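Local coordinates for hypothetical protein Rv2827c (Mycobacterium tuberculosis, PDB 1ZEL) that is of unknown function but, with its winged-helix fold and a domain related to the C-terminal domain of AbiEi antitoxins, probably binds DNA, at residues R91-R96 / I126-A131; R20-L25 / I61-Q66; E36-R41 / S53-L58. One frame throughout, in Å; residues are numbered along the deposited sequence.

Contact 1 of 3, residues R91-R96 / I126-A131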
ATOM      1  N   ARG A  91      -6.783   6.965   4.302  1.00 22.90           N
ATOM      2  CA  ARG A  91      -7.511   8.199   4.012  1.00 22.64           C
ATOM      3  C   ARG A  91      -7.810   8.956   5.300  1.00 22.44           C
ATOM      4  O   ARG A  91      -7.816  10.181   5.295  1.00 23.24           O
ATOM      5  CB  ARG A  91      -8.811   7.905   3.257  1.00 22.83           C
ATOM      6  CG  ARG A  91      -8.582   7.091   1.972  1.00 22.55           C
ATOM      7  CD  ARG A  91      -9.826   7.078   1.115  1.00 22.09           C
ATOM      8  NE  ARG A  91      -9.913   5.853   0.322  1.00 23.79           N
ATOM      9  CZ  ARG A  91      -9.286   5.654  -0.843  1.00 25.75           C
ATOM     10  NH1 ARG A  91      -8.534   6.604  -1.377  1.00 21.62           N
ATOM     11  NH2 ARG A  91      -9.428   4.497  -1.482  1.00 26.59           N
ATOM     12  N   SER A  92      -8.087   8.255   6.397  1.00 21.66           N
ATOM     13  CA  SER A  92      -8.306   8.990   7.663  1.00 22.67           C
ATOM     14  C   SER A  92      -7.056   9.718   8.158  1.00 22.40           C
ATOM     15  O   SER A  92      -7.135  10.804   8.775  1.00 21.88           O
ATOM     16  CB  SER A  92      -8.895   8.085   8.754  1.00 23.75           C
ATOM     17  OG  SER A  92      -7.910   7.393   9.489  1.00 24.85           O
ATOM     18  N   TRP A  93      -5.897   9.129   7.893  1.00 22.25           N
ATOM     19  CA  TRP A  93      -4.633   9.804   8.152  1.00 23.14           C
ATOM     20  C   TRP A  93      -4.458  11.070   7.308  1.00 23.95           C
ATOM     21  O   TRP A  93      -4.149  12.148   7.857  1.00 24.66           O
ATOM     22  CB  TRP A  93      -3.474   8.819   7.976  1.00 23.69           C
ATOM     23  CG  TRP A  93      -2.115   9.339   8.462  1.00 23.97           C
ATOM     24  CD1 TRP A  93      -1.860  10.491   9.138  1.00 26.93           C
ATOM     25  CD2 TRP A  93      -0.865   8.659   8.330  1.00 26.80           C
ATOM     26  NE1 TRP A  93      -0.507  10.595   9.411  1.00 30.28           N
ATOM     27  CE2 TRP A  93       0.121   9.471   8.926  1.00 30.31           C
ATOM     28  CE3 TRP A  93      -0.486   7.433   7.766  1.00 27.32           C
ATOM     29  CZ2 TRP A  93       1.474   9.105   8.955  1.00 27.62           C
ATOM     30  CZ3 TRP A  93       0.856   7.062   7.808  1.00 21.75           C
ATOM     31  CH2 TRP A  93       1.818   7.898   8.382  1.00 26.31           C
ATOM     32  N   LEU A  94      -4.677  10.973   5.994  1.00 23.85           N
ATOM     33  CA  LEU A  94      -4.597  12.160   5.114  1.00 24.37           C
ATOM     34  C   LEU A  94      -5.587  13.256   5.504  1.00 25.00           C
ATOM     35  O   LEU A  94      -5.329  14.461   5.288  1.00 25.04           O
ATOM     36  CB  LEU A  94      -4.851  11.768   3.662  1.00 24.26           C
ATOM     37  CG  LEU A  94      -3.735  10.948   3.044  1.00 24.61           C
ATOM     38  CD1 LEU A  94      -4.237  10.305   1.746  1.00 26.31           C
ATOM     39  CD2 LEU A  94      -2.504  11.807   2.821  1.00 28.37           C
ATOM     40  N   ALA A  95      -6.717  12.837   6.081  1.00 25.43           N
ATOM     41  CA  ALA A  95      -7.746  13.778   6.550  1.00 26.04           C
ATOM     42  C   ALA A  95      -7.226  14.672   7.664  1.00 26.69           C
ATOM     43  O   ALA A  95      -7.602  15.844   7.752  1.00 27.68           O
ATOM     44  CB  ALA A  95      -8.976  13.024   7.007  1.00 24.94           C
ATOM     45  N   ARG A  96      -6.381  14.116   8.528  1.00 27.66           N
ATOM     46  CA  ARG A  96      -5.720  14.879   9.591  1.00 27.82           C
ATOM     47  C   ARG A  96      -4.402  15.525   9.162  1.00 28.39           C
ATOM     48  O   ARG A  96      -4.058  16.618   9.636  1.00 27.76           O
ATOM     49  CB  ARG A  96      -5.399  13.973  10.773  1.00 29.33           C
ATOM     50  CG  ARG A  96      -6.580  13.326  11.472  1.00 29.91           C
ATOM     51  CD  ARG A  96      -7.692  14.286  11.798  1.00 29.83           C
ATOM     52  NE  ARG A  96      -7.316  15.372  12.707  1.00 22.43           N
ATOM     53  CZ  ARG A  96      -8.211  16.193  13.228  1.00 26.41           C
ATOM     54  NH1 ARG A  96      -9.504  16.009  12.970  1.00 25.81           N
ATOM     55  NH2 ARG A  96      -7.828  17.166  14.031  1.00 24.55           N
ATOM     56  N   ILE A 126       2.513  -0.266   3.537  1.00 18.79           N
ATOM     57  CA  ILE A 126       2.946   1.051   3.073  1.00 17.82           C
ATOM     58  C   ILE A 126       4.435   1.244   3.240  1.00 18.86           C
ATOM     59  O   ILE A 126       5.078   0.541   4.008  1.00 21.19           O
ATOM     60  CB  ILE A 126       2.215   2.222   3.819  1.00 17.52           C
ATOM     61  CG1 ILE A 126       2.522   2.187   5.327  1.00 17.41           C
ATOM     62  CG2 ILE A 126       0.705   2.185   3.572  1.00 17.51           C
ATOM     63  CD1 ILE A 126       2.001   3.429   6.061  1.00 20.75           C
ATOM     64  N   TRP A 127       4.974   2.217   2.524  1.00 18.60           N
ATOM     65  CA  TRP A 127       6.334   2.676   2.738  1.00 18.37           C
ATOM     66  C   TRP A 127       6.209   4.035   3.387  1.00 18.78           C
ATOM     67  O   TRP A 127       5.322   4.812   3.011  1.00 17.24           O
ATOM     68  CB  TRP A 127       7.087   2.797   1.387  1.00 20.12           C
ATOM     69  CG  TRP A 127       8.414   3.555   1.565  1.00 21.34           C
ATOM     70  CD1 TRP A 127       9.585   3.057   2.069  1.00 21.57           C
ATOM     71  CD2 TRP A 127       8.637   4.957   1.342  1.00 23.46           C
ATOM     72  NE1 TRP A 127      10.543   4.067   2.137  1.00 19.23           N
ATOM     73  CE2 TRP A 127       9.976   5.237   1.702  1.00 23.31           C
ATOM     74  CE3 TRP A 127       7.833   6.000   0.865  1.00 23.95           C
ATOM     75  CZ2 TRP A 127      10.529   6.518   1.587  1.00 24.42           C
ATOM     76  CZ3 TRP A 127       8.378   7.265   0.758  1.00 24.50           C
ATOM     77  CH2 TRP A 127       9.715   7.518   1.115  1.00 22.38           C
ATOM     78  N   LEU A 128       7.064   4.306   4.381  1.00 19.93           N
ATOM     79  CA  LEU A 128       7.169   5.628   4.991  1.00 21.43           C
ATOM     80  C   LEU A 128       8.623   6.067   5.006  1.00 23.01           C
ATOM     81  O   LEU A 128       9.490   5.255   5.291  1.00 23.42           O
ATOM     82  CB  LEU A 128       6.689   5.582   6.457  1.00 21.48           C
ATOM     83  CG  LEU A 128       5.206   5.812   6.752  1.00 23.60           C
ATOM     84  CD1 LEU A 128       4.935   5.566   8.251  1.00 25.77           C
ATOM     85  CD2 LEU A 128       4.791   7.201   6.348  1.00 21.62           C
ATOM     86  N   PRO A 129       8.894   7.354   4.740  1.00 24.93           N
ATOM     87  CA  PRO A 129      10.270   7.813   4.876  1.00 26.44           C
ATOM     88  C   PRO A 129      10.762   7.735   6.336  1.00 27.13           C
ATOM     89  O   PRO A 129       9.946   7.758   7.267  1.00 26.81           O
ATOM     90  CB  PRO A 129      10.211   9.262   4.406  1.00 26.68           C
ATOM     91  CG  PRO A 129       8.839   9.636   4.387  1.00 27.46           C
ATOM     92  CD  PRO A 129       7.990   8.430   4.301  1.00 24.37           C
ATOM     93  N   PRO A 130      12.090   7.583   6.528  1.00 28.18           N
ATOM     94  CA  PRO A 130      12.717   7.457   7.849  1.00 28.08           C
ATOM     95  C   PRO A 130      12.139   8.433   8.863  1.00 28.12           C
ATOM     96  O   PRO A 130      11.827   8.044  10.000  1.00 28.79           O
ATOM     97  CB  PRO A 130      14.177   7.819   7.563  1.00 28.37           C
ATOM     98  CG  PRO A 130      14.407   7.321   6.132  1.00 29.46           C
ATOM     99  CD  PRO A 130      13.081   7.512   5.425  1.00 28.36           C
ATOM    100  N   ALA A 131      11.965   9.686   8.444  1.00 27.94           N
ATOM    101  CA  ALA A 131      11.604  10.757   9.361  1.00 28.26           C
ATOM    102  C   ALA A 131      10.139  10.750   9.859  1.00 28.21           C
ATOM    103  O   ALA A 131       9.816  11.460  10.808  1.00 27.10           O
ATOM    104  CB  ALA A 131      11.952  12.112   8.729  1.00 28.97           C
TER
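Trp93, inside the helical turn closed by the Ala95 N to Arg91 O bond (3.0 Å), reaches across from its helix to Ile126 and Leu128. The contact itself is wholly apolar, small and buried. With CG anti to the backbone N (chi1 -170°), the indole is held out from the helix, and the far rim of its six-membered ring does the touching. CH2 is the atom that meets Leu128: CD2 comes to 3.7 Å from it at an oblique angle, while CD1 lies in the ring plane at 3.9 Å from the same CH2. Both methyls of Leu128 thus close on one ring corner, the two side chains having come from opposite directions. Ile126 arrives at the neighbouring corner, its CD1 lying 4.2 Å from Trp93 CZ3, near the ring plane. Elsewhere the indole packs against the ring of Phe102, the two planes about 25° apart, and touches Pro135 and Leu138. Ile126 also touches Val142 and Val144 of the adjacent strand, and Leu128 touches Val144. Trp93 thus packs helix 88-96 against the end of strand 124-127, the middle strand of a mixed three-stranded sheet, and against the first loop residue beyond it, all within the AbiEi antitoxin C-terminal domain.

Contact 2 of 3, residues R20-L25 / I61-Q66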
ATOM      1  N   ARG A  20     -30.764  17.454   9.612  1.00 22.88           N
ATOM      2  CA  ARG A  20     -29.977  18.265   8.695  1.00 23.07           C
ATOM      3  C   ARG A  20     -28.525  17.828   8.640  1.00 23.26           C
ATOM      4  O   ARG A  20     -27.900  17.915   7.587  1.00 24.48           O
ATOM      5  CB  ARG A  20     -30.073  19.761   9.028  1.00 22.79           C
ATOM      6  CG  ARG A  20     -31.435  20.313   8.772  1.00 25.18           C
ATOM      7  CD  ARG A  20     -31.442  21.834   8.744  1.00 31.07           C
ATOM      8  NE  ARG A  20     -32.617  22.282   8.013  1.00 32.63           N
ATOM      9  CZ  ARG A  20     -33.846  22.241   8.508  1.00 33.06           C
ATOM     10  NH1 ARG A  20     -34.045  21.786   9.741  1.00 34.45           N
ATOM     11  NH2 ARG A  20     -34.872  22.644   7.773  1.00 29.42           N
ATOM     12  N   VAL A  21     -27.990  17.340   9.761  1.00 22.78           N
ATOM     13  CA  VAL A  21     -26.603  16.888   9.794  1.00 22.24           C
ATOM     14  C   VAL A  21     -26.442  15.664   8.894  1.00 21.62           C
ATOM     15  O   VAL A  21     -25.540  15.612   8.034  1.00 20.86           O
ATOM     16  CB  VAL A  21     -26.151  16.540  11.213  1.00 23.08           C
ATOM     17  CG1 VAL A  21     -24.700  16.119  11.211  1.00 23.83           C
ATOM     18  CG2 VAL A  21     -26.335  17.735  12.123  1.00 24.56           C
ATOM     19  N   VAL A  22     -27.342  14.700   9.055  1.00 20.00           N
ATOM     20  CA  VAL A  22     -27.286  13.499   8.230  1.00 19.92           C
ATOM     21  C   VAL A  22     -27.571  13.843   6.772  1.00 19.51           C
ATOM     22  O   VAL A  22     -26.880  13.338   5.877  1.00 20.64           O
ATOM     23  CB  VAL A  22     -28.240  12.412   8.780  1.00 20.45           C
ATOM     24  CG1 VAL A  22     -28.315  11.214   7.834  1.00 20.84           C
ATOM     25  CG2 VAL A  22     -27.772  11.981  10.193  1.00 20.56           C
ATOM     26  N   SER A  23     -28.571  14.696   6.519  1.00 19.31           N
ATOM     27  CA  SER A  23     -28.930  15.064   5.136  1.00 20.12           C
ATOM     28  C   SER A  23     -27.783  15.778   4.436  1.00 20.12           C
ATOM     29  O   SER A  23     -27.534  15.575   3.242  1.00 20.14           O
ATOM     30  CB  SER A  23     -30.204  15.919   5.094  1.00 20.38           C
ATOM     31  OG  SER A  23     -31.350  15.086   5.245  1.00 24.96           O
ATOM     32  N   GLY A  24     -27.061  16.599   5.185  1.00 19.69           N
ATOM     33  CA  GLY A  24     -25.917  17.319   4.627  1.00 19.72           C
ATOM     34  C   GLY A  24     -24.761  16.401   4.260  1.00 20.29           C
ATOM     35  O   GLY A  24     -24.097  16.603   3.230  1.00 21.00           O
ATOM     36  N   LEU A  25     -24.465  15.452   5.144  1.00 19.32           N
ATOM     37  CA  LEU A  25     -23.465  14.409   4.881  1.00 18.20           C
ATOM     38  C   LEU A  25     -23.920  13.511   3.727  1.00 17.23           C
ATOM     39  O   LEU A  25     -23.116  13.133   2.880  1.00 17.48           O
ATOM     40  CB  LEU A  25     -23.220  13.583   6.153  1.00 17.62           C
ATOM     41  CG  LEU A  25     -22.374  14.300   7.221  1.00 19.86           C
ATOM     42  CD1 LEU A  25     -22.443  13.555   8.586  1.00 21.64           C
ATOM     43  CD2 LEU A  25     -20.956  14.462   6.775  1.00 18.70           C
ATOM     44  N   ILE A  61     -26.083   5.018  16.943  1.00 24.24           N
ATOM     45  CA  ILE A  61     -27.165   4.690  16.029  1.00 24.97           C
ATOM     46  C   ILE A  61     -26.702   4.284  14.631  1.00 24.39           C
ATOM     47  O   ILE A  61     -27.506   3.785  13.848  1.00 25.05           O
ATOM     48  CB  ILE A  61     -28.300   5.756  16.000  1.00 25.34           C
ATOM     49  CG1 ILE A  61     -27.855   7.055  15.362  1.00 28.46           C
ATOM     50  CG2 ILE A  61     -28.840   6.011  17.398  1.00 26.62           C
ATOM     51  CD1 ILE A  61     -28.944   8.109  15.401  1.00 32.44           C
ATOM     52  N   GLY A  62     -25.414   4.479  14.325  1.00 22.93           N
ATOM     53  CA  GLY A  62     -24.798   3.750  13.199  1.00 21.81           C
ATOM     54  C   GLY A  62     -24.428   4.571  11.988  1.00 21.96           C
ATOM     55  O   GLY A  62     -24.049   4.010  10.945  1.00 22.16           O
ATOM     56  N   TRP A  63     -24.534   5.896  12.118  1.00 20.78           N
ATOM     57  CA  TRP A  63     -24.261   6.793  10.994  1.00 20.61           C
ATOM     58  C   TRP A  63     -22.781   7.111  10.834  1.00 20.97           C
ATOM     59  O   TRP A  63     -22.325   7.336   9.729  1.00 20.43           O
ATOM     60  CB  TRP A  63     -25.072   8.099  11.140  1.00 19.76           C
ATOM     61  CG  TRP A  63     -26.555   7.909  10.851  1.00 19.62           C
ATOM     62  CD1 TRP A  63     -27.592   7.890  11.766  1.00 15.99           C
ATOM     63  CD2 TRP A  63     -27.139   7.685   9.565  1.00 16.51           C
ATOM     64  NE1 TRP A  63     -28.797   7.686  11.101  1.00 15.87           N
ATOM     65  CE2 TRP A  63     -28.535   7.550   9.751  1.00 17.14           C
ATOM     66  CE3 TRP A  63     -26.605   7.568   8.259  1.00 17.47           C
ATOM     67  CZ2 TRP A  63     -29.414   7.308   8.682  1.00 19.56           C
ATOM     68  CZ3 TRP A  63     -27.473   7.327   7.190  1.00 19.67           C
ATOM     69  CH2 TRP A  63     -28.877   7.186   7.412  1.00 15.04           C
ATOM     70  N   LEU A  64     -22.055   7.192  11.955  1.00 20.10           N
ATOM     71  CA  LEU A  64     -20.617   7.442  11.960  1.00 19.78           C
ATOM     72  C   LEU A  64     -19.921   6.223  12.556  1.00 21.17           C
ATOM     73  O   LEU A  64     -20.368   5.685  13.578  1.00 20.43           O
ATOM     74  CB  LEU A  64     -20.302   8.692  12.841  1.00 19.73           C
ATOM     75  CG  LEU A  64     -20.831  10.038  12.342  1.00 18.98           C
ATOM     76  CD1 LEU A  64     -20.390  11.159  13.304  1.00 18.57           C
ATOM     77  CD2 LEU A  64     -20.386  10.354  10.874  1.00 16.21           C
ATOM     78  N   VAL A  65     -18.832   5.788  11.927  1.00 20.60           N
ATOM     79  CA  VAL A  65     -18.021   4.689  12.456  1.00 21.04           C
ATOM     80  C   VAL A  65     -16.617   5.236  12.660  1.00 21.35           C
ATOM     81  O   VAL A  65     -16.024   5.831  11.725  1.00 20.49           O
ATOM     82  CB  VAL A  65     -18.000   3.486  11.509  1.00 20.78           C
ATOM     83  CG1 VAL A  65     -16.962   2.437  11.960  1.00 20.97           C
ATOM     84  CG2 VAL A  65     -19.400   2.843  11.438  1.00 19.00           C
ATOM     85  N   GLN A  66     -16.115   5.082  13.879  1.00 20.70           N
ATOM     86  CA  GLN A  66     -14.816   5.637  14.237  1.00 21.17           C
ATOM     87  C   GLN A  66     -13.712   5.043  13.368  1.00 20.98           C
ATOM     88  O   GLN A  66     -13.633   3.814  13.182  1.00 19.25           O
ATOM     89  CB  GLN A  66     -14.511   5.433  15.724  1.00 21.90           C
ATOM     90  CG  GLN A  66     -13.378   6.300  16.214  1.00 23.83           C
ATOM     91  CD  GLN A  66     -13.224   6.245  17.718  1.00 32.81           C
ATOM     92  OE1 GLN A  66     -14.209   6.216  18.456  1.00 33.01           O
ATOM     93  NE2 GLN A  66     -11.980   6.246  18.184  1.00 36.07           N
TER
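The indole of Trp63 takes Val22 over one face of its six-membered ring and Ile61 at the edge of its five-membered ring, and Arg12 adds a cation-pi contact. The contact joins the first helix, 19-28, to the end of the third in what is, by its topology, a winged-helix domain; strand 64-66 leaves that third helix to enter the wing sheet. Val22 CG1 sits 3.8 Å from the centroid of the Trp63 six-membered ring, only 3° off the normal, so this CH-pi contact is nearly central and its distances to the six ring carbons are almost equal. The side chains cross at about a right angle. With CG1 of Val22 anti to the backbone N (chi1 173°), it is this methyl that lies over the ring. In the ring plane, Ile61 CD1 approaches the pyrrole side, 3.9 Å from Trp63 CD1. The ring is further fixed by its one polar atom, since NE1 hydrogen-bonds to Arg13 O in the N-terminal arm.

The tryptophan is placed by the end of helix 51-61. Gly62, with positive phi (111°), is the C-prime residue of a Schellman motif in which Trp63 N returns to Leu58 O and Gly62 N to Arg59 O; the chain then turns into the strand. One residue further on, the tip of Leu64 swings toward helix 19-28, although its side chain does not start out in that direction. There the touch is looser, Leu64 CD2 lying 4.4 Å from Leu25 CD1.

Contact 3 of 3, residues E36-R41 / S53-L58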
ATOM      1  N   GLU A  36     -13.980  18.369  13.235  1.00 20.69           N
ATOM      2  CA  GLU A  36     -14.199  19.772  12.918  1.00 20.77           C
ATOM      3  C   GLU A  36     -15.307  19.934  11.897  1.00 21.37           C
ATOM      4  O   GLU A  36     -16.082  20.887  11.968  1.00 22.11           O
ATOM      5  CB  GLU A  36     -12.917  20.396  12.367  1.00 20.90           C
ATOM      6  CG  GLU A  36     -11.749  20.485  13.371  1.00 24.27           C
ATOM      7  CD  GLU A  36     -10.865  19.217  13.436  1.00 25.35           C
ATOM      8  OE1 GLU A  36     -11.258  18.143  12.940  1.00 24.52           O
ATOM      9  OE2 GLU A  36      -9.758  19.301  13.998  1.00 24.54           O
ATOM     10  N   ASP A  37     -15.356  19.023  10.922  1.00 21.52           N
ATOM     11  CA  ASP A  37     -16.390  19.015   9.899  1.00 21.88           C
ATOM     12  C   ASP A  37     -17.744  18.737  10.554  1.00 21.67           C
ATOM     13  O   ASP A  37     -18.744  19.405  10.274  1.00 22.35           O
ATOM     14  CB  ASP A  37     -16.050  17.942   8.833  1.00 21.65           C
ATOM     15  CG  ASP A  37     -17.095  17.835   7.702  1.00 28.18           C
ATOM     16  OD1 ASP A  37     -17.887  18.780   7.498  1.00 36.15           O
ATOM     17  OD2 ASP A  37     -17.120  16.790   6.993  1.00 28.05           O
ATOM     18  N   LEU A  38     -17.799  17.746  11.419  1.00 21.30           N
ATOM     19  CA  LEU A  38     -19.052  17.470  12.119  1.00 21.22           C
ATOM     20  C   LEU A  38     -19.475  18.632  13.014  1.00 19.93           C
ATOM     21  O   LEU A  38     -20.656  18.983  13.039  1.00 20.43           O
ATOM     22  CB  LEU A  38     -18.972  16.166  12.928  1.00 22.17           C
ATOM     23  CG  LEU A  38     -20.414  15.756  13.229  1.00 28.28           C
ATOM     24  CD1 LEU A  38     -20.954  14.811  12.148  1.00 27.18           C
ATOM     25  CD2 LEU A  38     -20.532  15.194  14.591  1.00 37.55           C
ATOM     26  N   THR A  39     -18.528  19.230  13.748  1.00 19.96           N
ATOM     27  CA  THR A  39     -18.827  20.384  14.620  1.00 19.50           C
ATOM     28  C   THR A  39     -19.488  21.536  13.842  1.00 19.43           C
ATOM     29  O   THR A  39     -20.483  22.116  14.299  1.00 19.85           O
ATOM     30  CB  THR A  39     -17.544  20.916  15.349  1.00 19.35           C
ATOM     31  OG1 THR A  39     -16.982  19.874  16.158  1.00 18.43           O
ATOM     32  CG2 THR A  39     -17.868  22.084  16.251  1.00 18.76           C
ATOM     33  N   GLN A  40     -18.916  21.877  12.686  1.00 19.86           N
ATOM     34  CA  GLN A  40     -19.432  22.921  11.827  1.00 19.86           C
ATOM     35  C   GLN A  40     -20.833  22.569  11.310  1.00 19.64           C
ATOM     36  O   GLN A  40     -21.711  23.415  11.279  1.00 18.75           O
ATOM     37  CB  GLN A  40     -18.459  23.171  10.662  1.00 21.07           C
ATOM     38  CG  GLN A  40     -18.939  24.148   9.583  1.00 24.78           C
ATOM     39  CD  GLN A  40     -19.314  25.519  10.106  1.00 35.96           C
ATOM     40  OE1 GLN A  40     -18.978  25.889  11.238  1.00 37.78           O
ATOM     41  NE2 GLN A  40     -20.006  26.297   9.271  1.00 35.81           N
ATOM     42  N   ARG A  41     -21.035  21.319  10.916  1.00 19.38           N
ATOM     43  CA  ARG A  41     -22.329  20.869  10.405  1.00 20.17           C
ATOM     44  C   ARG A  41     -23.408  20.901  11.511  1.00 20.60           C
ATOM     45  O   ARG A  41     -24.572  21.220  11.258  1.00 20.19           O
ATOM     46  CB  ARG A  41     -22.205  19.442   9.871  1.00 19.50           C
ATOM     47  CG  ARG A  41     -21.418  19.364   8.569  1.00 21.68           C
ATOM     48  CD  ARG A  41     -21.340  17.932   8.043  1.00 22.11           C
ATOM     49  NE  ARG A  41     -20.611  17.881   6.774  1.00 19.53           N
ATOM     50  CZ  ARG A  41     -21.152  18.083   5.571  1.00 23.44           C
ATOM     51  NH1 ARG A  41     -22.443  18.356   5.425  1.00 25.42           N
ATOM     52  NH2 ARG A  41     -20.393  17.997   4.492  1.00 24.18           N
ATOM     53  N   SER A  53     -20.815  14.566  22.304  1.00 23.60           N
ATOM     54  CA  SER A  53     -22.125  13.964  22.525  1.00 24.00           C
ATOM     55  C   SER A  53     -22.871  13.600  21.249  1.00 23.52           C
ATOM     56  O   SER A  53     -23.422  12.516  21.144  1.00 22.60           O
ATOM     57  CB  SER A  53     -23.000  14.916  23.321  1.00 23.90           C
ATOM     58  OG  SER A  53     -24.221  14.286  23.651  1.00 27.92           O
ATOM     59  N   ALA A  54     -22.932  14.535  20.307  1.00 24.52           N
ATOM     60  CA  ALA A  54     -23.548  14.296  18.992  1.00 24.69           C
ATOM     61  C   ALA A  54     -22.913  13.097  18.306  1.00 25.38           C
ATOM     62  O   ALA A  54     -23.616  12.194  17.817  1.00 25.60           O
ATOM     63  CB  ALA A  54     -23.398  15.542  18.117  1.00 24.20           C
ATOM     64  N   ILE A  55     -21.578  13.070  18.299  1.00 25.81           N
ATOM     65  CA  ILE A  55     -20.838  11.993  17.628  1.00 25.87           C
ATOM     66  C   ILE A  55     -21.107  10.639  18.277  1.00 25.65           C
ATOM     67  O   ILE A  55     -21.275   9.643  17.577  1.00 24.97           O
ATOM     68  CB  ILE A  55     -19.309  12.282  17.540  1.00 26.34           C
ATOM     69  CG1 ILE A  55     -19.058  13.477  16.623  1.00 25.71           C
ATOM     70  CG2 ILE A  55     -18.567  11.061  16.972  1.00 27.96           C
ATOM     71  CD1 ILE A  55     -17.787  14.233  16.879  1.00 30.25           C
ATOM     72  N   ARG A  56     -21.134  10.618  19.614  1.00 25.80           N
ATOM     73  CA  ARG A  56     -21.356   9.395  20.393  1.00 25.66           C
ATOM     74  C   ARG A  56     -22.696   8.799  19.998  1.00 24.24           C
ATOM     75  O   ARG A  56     -22.807   7.590  19.757  1.00 24.37           O
ATOM     76  CB  ARG A  56     -21.387   9.761  21.888  1.00 26.56           C
ATOM     77  CG  ARG A  56     -20.905   8.714  22.861  1.00 30.67           C
ATOM     78  CD  ARG A  56     -20.070   9.369  23.988  1.00 38.69           C
ATOM     79  NE  ARG A  56     -20.761  10.493  24.624  1.00 36.98           N
ATOM     80  CZ  ARG A  56     -20.166  11.617  25.014  1.00 38.41           C
ATOM     81  NH1 ARG A  56     -18.856  11.782  24.839  1.00 40.40           N
ATOM     82  NH2 ARG A  56     -20.881  12.584  25.576  1.00 38.64           N
ATOM     83  N   GLU A  57     -23.726   9.641  19.962  1.00 23.28           N
ATOM     84  CA  GLU A  57     -25.054   9.183  19.561  0.60 22.48           C
ATOM     85  C   GLU A  57     -25.098   8.751  18.098  1.00 22.24           C
ATOM     86  O   GLU A  57     -25.700   7.728  17.762  1.00 22.31           O
ATOM     87  CB  GLU A  57     -26.119  10.243  19.818  0.60 22.11           C
ATOM     88  CG  GLU A  57     -27.543   9.749  19.499  0.60 22.27           C
ATOM     89  CD  GLU A  57     -28.596  10.743  19.910  0.60 23.74           C
ATOM     90  OE1 GLU A  57     -28.247  11.594  20.734  0.60 22.24           O
ATOM     91  OE2 GLU A  57     -29.749  10.689  19.413  0.60 24.06           O
ATOM     92  N   LEU A  58     -24.471   9.524  17.226  1.00 21.60           N
ATOM     93  CA  LEU A  58     -24.449   9.174  15.808  1.00 22.21           C
ATOM     94  C   LEU A  58     -23.709   7.851  15.564  1.00 22.27           C
ATOM     95  O   LEU A  58     -24.061   7.073  14.642  1.00 22.79           O
ATOM     96  CB  LEU A  58     -23.840  10.340  14.997  1.00 21.86           C
ATOM     97  CG  LEU A  58     -24.780  11.533  14.779  1.00 21.18           C
ATOM     98  CD1 LEU A  58     -24.025  12.727  14.143  1.00 21.56           C
ATOM     99  CD2 LEU A  58     -26.025  11.168  13.917  1.00 20.08           C
TER
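Leu38 and Ile55 mark the closest approach of two helical segments, their CA atoms 8.0 Å apart, which leaves room for side chains to pack in a single layer between the backbones. Both segments are regular helix: Gln40 N bonds to Glu36 O at 3.1 Å in the first, and Leu58 N to Ala54 O at 2.9 Å in the second. They belong to helices 35-44 and 51-61, probably the two helices of the helix-turn-helix; by analogy with other winged-helix proteins, the second is probably the one that reads DNA.

Leu38 lies between the two helices. Its CG is anti to the backbone N (chi1 -162°), and its two methyls divide between two partners. CD1 points to Leu58, meeting Leu58 CD1 at 4.2 Å. CD2 goes to Ile55, whose side chain runs past it in the opposite direction; the modelled separation from Ile55 CG1 is too short for two carbons, so the detail of that end of Leu38 is doubtful.

On another side of helix 35-44, one turn apart, Arg41 and Asp37 form a salt bridge, Arg41 NE to Asp37 OD1 at 3.0 Å. The bond is bent (134° at the hydrogen), and it meets the oxygen from 35° above the carboxylate plane. A second acid, Asp28 at the end of helix 19-28, takes Arg41 NH2, so the guanidinium links two helices.

Around the layer, Val21 and Leu25 of helix 19-28 close on Leu38, Trp17 and Ala18 lie against Leu58, and Leu64 of strand 64-66 packs on Leu38, Ile55 and Leu58 together.

How the contacts relate
After a short N-terminal strand the chain forms helix 19-28, then helices 35-44 and 51-61, whose packing in contact 3 closes a short loop. The turn and strand after helix 51-61 come back to helix 19-28, and contact 2 closes a wider loop with contact 3 nested inside it; their centres are only 8 Å apart, and together they join the three helices and strand 64-66 of the wing sheet. Contact 1 follows in series, its centre about 25 Å from that of contact 3, closing its own loop between 91-96 and 126-131 at the second sheet. Arg96 NH1 of 91-96 bridges the two regions through a 2.8 Å salt bridge to Glu36 OE1.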